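Long-range contact in zinc-type alcohol dehydrogenase-like protein YAHK (Escherichia coli, PDB 1UUF), which reduces a wide range of aldehydes to the corresponding alcohols, strongly preferring NADPH to NADH, and binds two zinc ions per subunit: residues A[120-132]-A[309-321]. Residues are numbered along the deposited sequence; the frame is centred on the assembly and turned at random.
With ZN (zinc ion), chain B.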
loop_
_atom_site.group_PDB
_atom_site.type_symbol
_atom_site.label_atom_id
_atom_site.label_comp_id
_atom_site.label_asym_id
_atom_site.label_seq_id
_atom_site.Cartn_x
_atom_site.Cartn_y
_atom_site.Cartn_z
ATOM N N GLU A 120 4.638 22.971 -3.421
ATOM C CA GLU A 120 4.202 23.811 -2.313
ATOM C C GLU A 120 4.222 23.059 -0.984
ATOM O O GLU A 120 4.280 23.673 0.082
ATOM C CB GLU A 120 2.806 24.366 -2.598
ATOM C CG GLU A 120 2.751 25.189 -3.877
ATOM C CD GLU A 120 1.424 25.886 -4.075
ATOM O OE1 GLU A 120 0.376 25.209 -3.988
ATOM O OE2 GLU A 120 1.432 27.111 -4.327
ATOM N N ASP A 121 4.178 21.733 -1.048
ATOM C CA ASP A 121 4.213 20.917 0.162
ATOM C C ASP A 121 5.636 20.484 0.504
ATOM O O ASP A 121 5.840 19.690 1.423
ATOM C CB ASP A 121 3.345 19.662 0.007
ATOM C CG ASP A 121 1.861 19.967 0.015
ATOM O OD1 ASP A 121 1.471 21.019 0.563
ATOM O OD2 ASP A 121 1.080 19.141 -0.507
ATOM N N GLY A 122 6.618 20.993 -0.235
ATOM C CA GLY A 122 7.996 20.614 0.033
ATOM C C GLY A 122 8.320 19.234 -0.517
ATOM O O GLY A 122 9.221 18.549 -0.024
ATOM N N LEU A 123 7.581 18.824 -1.541
ATOM C CA LEU A 123 7.792 17.525 -2.167
ATOM C C LEU A 123 8.155 17.709 -3.639
ATOM O O LEU A 123 7.517 17.145 -4.527
ATOM C CB LEU A 123 6.528 16.665 -2.035
ATOM C CG LEU A 123 6.133 16.295 -0.604
ATOM C CD1 LEU A 123 4.797 15.572 -0.614
ATOM C CD2 LEU A 123 7.213 15.419 0.025
ATOM N N GLU A 124 9.188 18.504 -3.890
ATOM C CA GLU A 124 9.628 18.762 -5.256
ATOM C C GLU A 124 9.990 17.469 -5.980
ATOM O O GLU A 124 9.979 17.418 -7.210
ATOM C CB GLU A 124 10.826 19.714 -5.252
ATOM C CG GLU A 124 10.522 21.067 -4.625
ATOM C CD GLU A 124 10.867 21.143 -3.143
ATOM O OE1 GLU A 124 10.946 20.090 -2.470
ATOM O OE2 GLU A 124 11.046 22.274 -2.648
ATOM N N ASN A 125 10.301 16.425 -5.214
ATOM C CA ASN A 125 10.660 15.129 -5.784
ATOM C C ASN A 125 9.489 14.446 -6.496
ATOM O O ASN A 125 9.691 13.603 -7.376
ATOM C CB ASN A 125 11.224 14.208 -4.688
ATOM C CG ASN A 125 10.288 14.062 -3.491
ATOM O OD1 ASN A 125 9.707 15.036 -3.014
ATOM N ND2 ASN A 125 10.164 12.837 -2.984
ATOM N N TYR A 126 8.267 14.817 -6.120
ATOM C CA TYR A 126 7.079 14.239 -6.735
ATOM C C TYR A 126 6.427 15.182 -7.744
ATOM O O TYR A 126 5.326 14.926 -8.229
ATOM C CB TYR A 126 6.073 13.833 -5.655
ATOM C CG TYR A 126 6.571 12.684 -4.802
ATOM C CD1 TYR A 126 6.681 12.807 -3.418
ATOM C CD2 TYR A 126 6.976 11.486 -5.390
ATOM C CE1 TYR A 126 7.190 11.766 -2.639
ATOM C CE2 TYR A 126 7.486 10.440 -4.627
ATOM C CZ TYR A 126 7.595 10.587 -3.254
ATOM O OH TYR A 126 8.144 9.568 -2.513
ATOM N N CYS A 127 7.108 16.278 -8.056
ATOM C CA CYS A 127 6.594 17.238 -9.029
ATOM C C CYS A 127 6.599 16.576 -10.408
ATOM O O CYS A 127 7.552 15.882 -10.760
ATOM C CB CYS A 127 7.482 18.490 -9.046
ATOM S SG CYS A 127 7.101 19.698 -10.350
ATOM N N ASP A 128 5.538 16.778 -11.186
ATOM C CA ASP A 128 5.471 16.186 -12.522
ATOM C C ASP A 128 6.480 16.808 -13.468
ATOM O O ASP A 128 6.791 16.240 -14.519
ATOM C CB ASP A 128 4.083 16.365 -13.140
ATOM C CG ASP A 128 3.081 15.356 -12.633
ATOM O OD1 ASP A 128 3.479 14.201 -12.371
ATOM O OD2 ASP A 128 1.891 15.715 -12.520
ATOM N N HIS A 129 6.986 17.979 -13.107
ATOM C CA HIS A 129 7.933 18.678 -13.962
ATOM C C HIS A 129 9.251 18.937 -13.259
ATOM O O HIS A 129 9.897 19.958 -13.478
ATOM C CB HIS A 129 7.302 19.985 -14.429
ATOM C CG HIS A 129 5.928 19.805 -14.987
ATOM N ND1 HIS A 129 5.689 19.137 -16.167
ATOM C CD2 HIS A 129 4.713 20.137 -14.490
ATOM C CE1 HIS A 129 4.387 19.061 -16.373
ATOM N NE2 HIS A 129 3.772 19.658 -15.369
ATOM N N MET A 130 9.646 17.997 -12.413
ATOM C CA MET A 130 10.894 18.118 -11.685
ATOM C C MET A 130 12.064 17.958 -12.651
ATOM O O MET A 130 12.040 17.093 -13.532
ATOM C CB MET A 130 10.954 17.052 -10.586
ATOM C CG MET A 130 12.206 17.089 -9.730
ATOM S SD MET A 130 13.481 15.964 -10.318
ATOM C CE MET A 130 12.906 14.445 -9.569
ATOM N N THR A 131 13.074 18.809 -12.497
ATOM C CA THR A 131 14.262 18.748 -13.340
ATOM C C THR A 131 15.326 17.953 -12.593
ATOM O O THR A 131 15.819 18.390 -11.555
ATOM C CB THR A 131 14.822 20.155 -13.637
ATOM O OG1 THR A 131 13.846 20.919 -14.359
ATOM C CG2 THR A 131 16.099 20.058 -14.475
ATOM N N GLY A 132 15.665 16.781 -13.120
ATOM C CA GLY A 132 16.669 15.948 -12.483
ATOM C C GLY A 132 18.069 16.491 -12.686
ATOM O O GLY A 132 18.355 17.153 -13.682
ATOM N N ILE A 309 1.493 -2.343 0.283
ATOM C CA ILE A 309 2.806 -2.312 -0.338
ATOM C C ILE A 309 2.831 -0.936 -0.987
ATOM O O ILE A 309 1.906 -0.567 -1.705
ATOM C CB ILE A 309 2.966 -3.397 -1.422
ATOM C CG1 ILE A 309 2.765 -4.782 -0.804
ATOM C CG2 ILE A 309 4.347 -3.288 -2.063
ATOM C CD1 ILE A 309 3.678 -5.080 0.362
ATOM N N ALA A 310 3.877 -0.169 -0.716
ATOM C CA ALA A 310 3.980 1.170 -1.268
ATOM C C ALA A 310 5.348 1.389 -1.885
ATOM O O ALA A 310 6.216 0.520 -1.838
ATOM C CB ALA A 310 3.734 2.203 -0.170
ATOM N N GLY A 311 5.518 2.558 -2.485
ATOM C CA GLY A 311 6.790 2.900 -3.085
ATOM C C GLY A 311 7.162 4.290 -2.617
ATOM O O GLY A 311 6.327 5.012 -2.077
ATOM N N SER A 312 8.418 4.667 -2.809
ATOM C CA SER A 312 8.874 5.990 -2.411
ATOM C C SER A 312 10.174 6.284 -3.143
ATOM O O SER A 312 10.944 5.370 -3.419
ATOM C CB SER A 312 9.114 6.035 -0.897
ATOM O OG SER A 312 9.594 7.307 -0.483
ATOM N N MET A 313 10.400 7.543 -3.502
ATOM C CA MET A 313 11.660 7.888 -4.149
ATOM C C MET A 313 12.227 9.171 -3.556
ATOM O O MET A 313 11.501 10.146 -3.324
ATOM C CB MET A 313 11.515 7.993 -5.672
ATOM C CG MET A 313 10.549 9.019 -6.191
ATOM S SD MET A 313 10.758 9.181 -7.992
ATOM C CE MET A 313 11.394 10.857 -8.096
ATOM N N ILE A 314 13.532 9.138 -3.296
ATOM C CA ILE A 314 14.264 10.241 -2.687
ATOM C C ILE A 314 13.438 11.005 -1.661
ATOM O O ILE A 314 12.779 10.395 -0.823
ATOM C CB ILE A 314 14.834 11.202 -3.757
ATOM C CG1 ILE A 314 13.727 11.739 -4.667
ATOM C CG2 ILE A 314 15.876 10.469 -4.573
ATOM C CD1 ILE A 314 14.228 12.751 -5.690
ATOM N N GLY A 315 13.497 12.331 -1.710
ATOM C CA GLY A 315 12.738 13.141 -0.778
ATOM C C GLY A 315 12.718 14.574 -1.268
ATOM O O GLY A 315 13.486 14.926 -2.159
ATOM N N GLY A 316 11.832 15.391 -0.708
ATOM C CA GLY A 316 11.762 16.787 -1.104
ATOM C C GLY A 316 12.958 17.521 -0.533
ATOM O O GLY A 316 13.713 16.953 0.259
ATOM N N ILE A 317 13.142 18.783 -0.905
ATOM C CA ILE A 317 14.297 19.515 -0.402
ATOM C C ILE A 317 14.254 19.756 1.110
ATOM O O ILE A 317 15.238 19.497 1.806
ATOM C CB ILE A 317 14.484 20.859 -1.139
ATOM C CG1 ILE A 317 14.602 20.612 -2.650
ATOM C CG2 ILE A 317 15.762 21.542 -0.655
ATOM C CD1 ILE A 317 15.802 19.764 -3.056
ATOM N N PRO A 318 13.121 20.250 1.639
ATOM C CA PRO A 318 13.054 20.487 3.084
ATOM C C PRO A 318 13.458 19.269 3.914
ATOM O O PRO A 318 14.200 19.397 4.888
ATOM C CB PRO A 318 11.595 20.875 3.300
ATOM C CG PRO A 318 11.264 21.593 2.035
ATOM C CD PRO A 318 11.888 20.712 0.977
ATOM N N GLU A 319 12.977 18.089 3.531
ATOM C CA GLU A 319 13.316 16.887 4.284
ATOM C C GLU A 319 14.767 16.479 4.081
ATOM O O GLU A 319 15.382 15.906 4.978
ATOM C CB GLU A 319 12.399 15.723 3.905
ATOM C CG GLU A 319 12.663 14.476 4.735
ATOM C CD GLU A 319 11.607 13.411 4.538
ATOM O OE1 GLU A 319 11.337 13.057 3.373
ATOM O OE2 GLU A 319 11.052 12.928 5.549
ATOM N N THR A 320 15.312 16.753 2.899
ATOM C CA THR A 320 16.704 16.423 2.634
ATOM C C THR A 320 17.555 17.275 3.576
ATOM O O THR A 320 18.551 16.809 4.115
ATOM C CB THR A 320 17.086 16.713 1.164
ATOM O OG1 THR A 320 16.200 15.996 0.298
ATOM C CG2 THR A 320 18.514 16.251 0.873
ATOM N N GLN A 321 17.152 18.527 3.782
ATOM C CA GLN A 321 17.889 19.402 4.688
ATOM C C GLN A 321 17.756 18.902 6.124
ATOM O O GLN A 321 18.723 18.915 6.885
ATOM C CB GLN A 321 17.372 20.839 4.612
ATOM C CG GLN A 321 18.211 21.809 5.445
ATOM C CD GLN A 321 19.651 21.881 4.964
ATOM O OE1 GLN A 321 19.929 22.433 3.902
ATOM N NE2 GLN A 321 20.572 21.311 5.739
HETATM ZN ZN ZN B . 5.820 21.281 -9.108
HETATM O O HOH W 1 10.406 17.532 2.105
HETATM O O HOH W 2 9.889 10.747 -0.672
#
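Asn-125 lies against the chain from Met-313 to Gly-316. Its CB touches Ile-314 CD1 at 3.5 Å; CG, placed between the backbone N and the carbonyl carbon (chi1 54°), rests on the peptide linking Gly-315 to Gly-316, 3.3 Å from Gly-315 C. At the tip, OD1 lies 3.2 Å from Gly-316 N, too poorly angled for a hydrogen bond, while ND2 donates to Met-313 O (3.0 Å) almost within its own amide plane and packs over one face of the Tyr-126 ring near its rim. Tyr-126 OH accepts from Met-313 N at 3.2 Å, and a water joins this hydroxyl to Ile-314 O. Farther along, Glu-124 OE1 takes the N-H of Ile-317 (3.0 Å, 169°) from above the carboxylate plane; OE2 forms a salt bridge with Arg-158. An alanine in place of Glu-124 is likely to leave the Ile-317 N-H without this acceptor and Arg-158 without its carboxylate mate. Gly-316 CA makes a CA-H...O contact with Gly-122 O (3.3 Å). The segment carrying Cys-127 thus joins the four-cysteine zinc loop of the GroES-like domain to the Rossmann-type domain, and the N-terminus of helix 317-330, with Gly-316 as N-cap, probably favours the charged carboxylate of Glu-124.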